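Local coordinates for uncharacterized protein (Legionella pneumophila subsp. pneumophila str. Philadelphia 1, PDB 4R0G) that probably acts as a guanine-nucleotide exchange factor for the small GTPases Rab5, Rab21 and Rab22 through a VPS9-like domain, at residues S75-E80 with K160-I165. Numbering follows the deposited sequence.
Sequences SRPLRE and KAFDQI
The carbonyl oxygen of Pro77 accepts a hydrogen bond from Tyr173 OH and a weak one from Thr169 OG1, both on helix 155-183, while the proline's ring packs on an earlier turn of that helix. Pro77 CG lies 3.9 Å from Phe162 CD1, at the edge of the aromatic ring and in its plane, and the two side chains cross at about a right angle. A compact pyrrolidine suits this place, packing beside the ring with methylenes that need no polar partner. Ser75 CB comes 3.5 Å from Phe162 CZ; a small residue fits between that ring and the second subunit, where Ser75 OG is hydrogen-bonded to Asp177. Phe162, whose broad apolar ring meets both Ser75 and Pro77, reaches the loop because CG stands anti to the backbone N (chi1 177°). The contact thus joins the linker between helices 58-71 and 80-101, within the helical VPS9-like region, to the long helix 155-183. Beta-branched Ile165 carries a methyl close to its backbone that serves two neighbours: CG2 is 4.1 Å from Pro77 CB and 4.0 Å from Leu78 CD2. Leu78 suits its spot as a branched apolar chain, meeting Ile165 while also packing on Leu67 and His71 of helix 58-71.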
ATOM      1  N   SER A  75       5.730   4.614   0.417  1.00 49.42           N
ATOM      2  CA  SER A  75       6.066   3.209   0.584  1.00 43.51           C
ATOM      3  C   SER A  75       4.977   2.505   1.395  1.00 50.32           C
ATOM      4  O   SER A  75       5.002   1.275   1.532  1.00 51.32           O
ATOM      5  CB  SER A  75       7.416   3.070   1.247  1.00 44.65           C
ATOM      6  OG  SER A  75       8.252   4.158   0.895  1.00 48.08           O
ATOM      7  N   ARG A  76       4.032   3.314   1.902  1.00 49.66           N
ATOM      8  CA  ARG A  76       2.846   2.903   2.666  1.00 45.06           C
ATOM      9  C   ARG A  76       3.055   1.788   3.692  1.00 49.48           C
ATOM     10  O   ARG A  76       2.376   0.750   3.627  1.00 50.68           O
ATOM     11  CB  ARG A  76       1.665   2.537   1.754  1.00 40.88           C
ATOM     12  CG  ARG A  76       0.999   3.692   1.040  1.00 50.08           C
ATOM     13  CD  ARG A  76      -0.063   4.443   1.836  1.00 50.78           C
ATOM     14  NE  ARG A  76      -0.183   5.799   1.292  1.00 62.13           N
ATOM     15  CZ  ARG A  76      -0.754   6.839   1.899  1.00 69.53           C
ATOM     16  NH1 ARG A  76      -1.303   6.705   3.117  1.00 59.18           N
ATOM     17  NH2 ARG A  76      -0.761   8.021   1.267  1.00 66.88           N
ATOM     18  N   PRO A  77       3.932   2.020   4.685  1.00 48.67           N
ATOM     19  CA  PRO A  77       4.305   0.919   5.586  1.00 45.15           C
ATOM     20  C   PRO A  77       3.107   0.412   6.390  1.00 49.58           C
ATOM     21  O   PRO A  77       3.140  -0.709   6.884  1.00 53.04           O
ATOM     22  CB  PRO A  77       5.365   1.554   6.493  1.00 42.81           C
ATOM     23  CG  PRO A  77       4.947   3.038   6.530  1.00 44.76           C
ATOM     24  CD  PRO A  77       4.451   3.325   5.142  1.00 45.51           C
ATOM     25  N   LEU A  78       2.041   1.194   6.517  1.00 50.27           N
ATOM     26  CA  LEU A  78       0.941   0.716   7.352  1.00 43.01           C
ATOM     27  C   LEU A  78      -0.304   0.515   6.528  1.00 39.29           C
ATOM     28  O   LEU A  78      -0.985   1.478   6.208  1.00 49.63           O
ATOM     29  CB  LEU A  78       0.662   1.721   8.483  1.00 46.02           C
ATOM     30  CG  LEU A  78       1.810   2.062   9.439  1.00 44.44           C
ATOM     31  CD1 LEU A  78       1.647   3.470   9.971  1.00 45.54           C
ATOM     32  CD2 LEU A  78       1.919   1.070  10.605  1.00 39.10           C
ATOM     33  N   ARG A  79      -0.646  -0.735   6.239  1.00 43.32           N
ATOM     34  CA  ARG A  79      -1.788  -1.033   5.383  1.00 38.78           C
ATOM     35  C   ARG A  79      -2.807  -1.752   6.225  1.00 46.63           C
ATOM     36  O   ARG A  79      -2.511  -2.083   7.366  1.00 51.57           O
ATOM     37  CB  ARG A  79      -1.354  -1.927   4.203  1.00 45.54           C
ATOM     38  CG  ARG A  79      -0.072  -1.479   3.445  1.00 42.28           C
ATOM     39  CD  ARG A  79       0.052  -2.164   2.062  1.00 50.67           C
ATOM     40  NE  ARG A  79       1.416  -2.550   1.647  1.00 50.77           N
ATOM     41  CZ  ARG A  79       2.450  -1.719   1.561  1.00 46.20           C
ATOM     42  NH1 ARG A  79       2.278  -0.455   1.864  1.00 47.36           N
ATOM     43  NH2 ARG A  79       3.647  -2.144   1.177  1.00 40.10           N
ATOM     44  N   GLU A  80      -3.986  -2.033   5.666  1.00 53.73           N
ATOM     45  CA  GLU A  80      -4.998  -2.865   6.340  1.00 51.41           C
ATOM     46  C   GLU A  80      -5.292  -2.543   7.822  1.00 48.90           C
ATOM     47  O   GLU A  80      -5.566  -1.401   8.199  1.00 46.19           O
ATOM     48  CB  GLU A  80      -4.641  -4.352   6.198  1.00 52.61           C
ATOM     49  CG  GLU A  80      -4.685  -4.879   4.760  1.00 60.10           C
ATOM     50  CD  GLU A  80      -6.107  -4.992   4.206  1.00 84.43           C
ATOM     51  OE1 GLU A  80      -6.783  -3.946   4.028  1.00 85.73           O
ATOM     52  OE2 GLU A  80      -6.551  -6.138   3.953  1.00 92.94           O
ATOM     53  N   LYS A 160      13.502   7.268  10.873  1.00 52.45           N
ATOM     54  CA  LYS A 160      13.872   6.181  11.763  1.00 54.29           C
ATOM     55  C   LYS A 160      12.694   5.276  12.077  1.00 54.87           C
ATOM     56  O   LYS A 160      12.854   4.064  12.130  1.00 55.42           O
ATOM     57  CB  LYS A 160      14.539   6.698  13.056  1.00 56.09           C
ATOM     58  CG  LYS A 160      15.942   7.227  12.806  1.00 75.45           C
ATOM     59  CD  LYS A 160      16.633   7.892  14.018  1.00 87.03           C
ATOM     60  CE  LYS A 160      17.857   8.701  13.502  1.00 94.43           C
ATOM     61  NZ  LYS A 160      18.875   9.157  14.497  1.00 98.71           N
ATOM     62  N   ALA A 161      11.516   5.856  12.288  1.00 51.72           N
ATOM     63  CA  ALA A 161      10.343   5.046  12.597  1.00 47.74           C
ATOM     64  C   ALA A 161      10.045   4.185  11.405  1.00 52.05           C
ATOM     65  O   ALA A 161       9.742   2.997  11.532  1.00 55.38           O
ATOM     66  CB  ALA A 161       9.168   5.903  12.898  1.00 49.02           C
ATOM     67  N   PHE A 162      10.167   4.801  10.241  1.00 46.21           N
ATOM     68  CA  PHE A 162       9.878   4.134   9.006  1.00 48.94           C
ATOM     69  C   PHE A 162      10.654   2.832   8.843  1.00 57.17           C
ATOM     70  O   PHE A 162      10.063   1.749   8.656  1.00 51.27           O
ATOM     71  CB  PHE A 162      10.211   5.046   7.845  1.00 43.24           C
ATOM     72  CG  PHE A 162      10.003   4.395   6.509  1.00 51.63           C
ATOM     73  CD1 PHE A 162       8.758   3.880   6.159  1.00 47.57           C
ATOM     74  CD2 PHE A 162      11.049   4.277   5.601  1.00 57.30           C
ATOM     75  CE1 PHE A 162       8.563   3.265   4.909  1.00 49.22           C
ATOM     76  CE2 PHE A 162      10.854   3.661   4.349  1.00 45.34           C
ATOM     77  CZ  PHE A 162       9.618   3.162   4.011  1.00 40.04           C
ATOM     78  N   ASP A 163      11.976   2.938   8.907  1.00 61.01           N
ATOM     79  CA  ASP A 163      12.812   1.780   8.638  1.00 66.98           C
ATOM     80  C   ASP A 163      12.482   0.662   9.603  1.00 64.30           C
ATOM     81  O   ASP A 163      12.512  -0.515   9.214  1.00 62.31           O
ATOM     82  CB  ASP A 163      14.309   2.132   8.647  1.00 73.25           C
ATOM     83  CG  ASP A 163      14.720   3.003   7.436  1.00 90.79           C
ATOM     84  OD1 ASP A 163      14.365   2.680   6.270  1.00 83.43           O
ATOM     85  OD2 ASP A 163      15.403   4.029   7.656  1.00102.31           O
ATOM     86  N   GLN A 164      12.122   1.031  10.837  1.00 54.70           N
ATOM     87  CA  GLN A 164      11.861   0.015  11.860  1.00 59.28           C
ATOM     88  C   GLN A 164      10.417  -0.512  11.922  1.00 55.28           C
ATOM     89  O   GLN A 164      10.166  -1.589  12.463  1.00 52.94           O
ATOM     90  CB  GLN A 164      12.398   0.446  13.250  1.00 48.19           C
ATOM     91  CG  GLN A 164      11.832   1.739  13.780  1.00 61.00           C
ATOM     92  CD  GLN A 164      12.608   2.294  14.975  1.00 64.14           C
ATOM     93  OE1 GLN A 164      12.398   1.890  16.132  1.00 58.64           O
ATOM     94  NE2 GLN A 164      13.511   3.233  14.694  1.00 63.18           N
ATOM     95  N   ILE A 165       9.476   0.233  11.357  1.00 55.05           N
ATOM     96  CA  ILE A 165       8.132  -0.291  11.132  1.00 50.24           C
ATOM     97  C   ILE A 165       8.119  -1.171   9.882  1.00 51.73           C
ATOM     98  O   ILE A 165       7.601  -2.294   9.897  1.00 52.74           O
ATOM     99  CB  ILE A 165       7.124   0.844  10.918  1.00 45.37           C
ATOM    100  CG1 ILE A 165       6.842   1.557  12.227  1.00 42.80           C
ATOM    101  CG2 ILE A 165       5.817   0.329  10.338  1.00 40.06           C
ATOM    102  CD1 ILE A 165       5.931   2.749  12.045  1.00 42.84           C
TER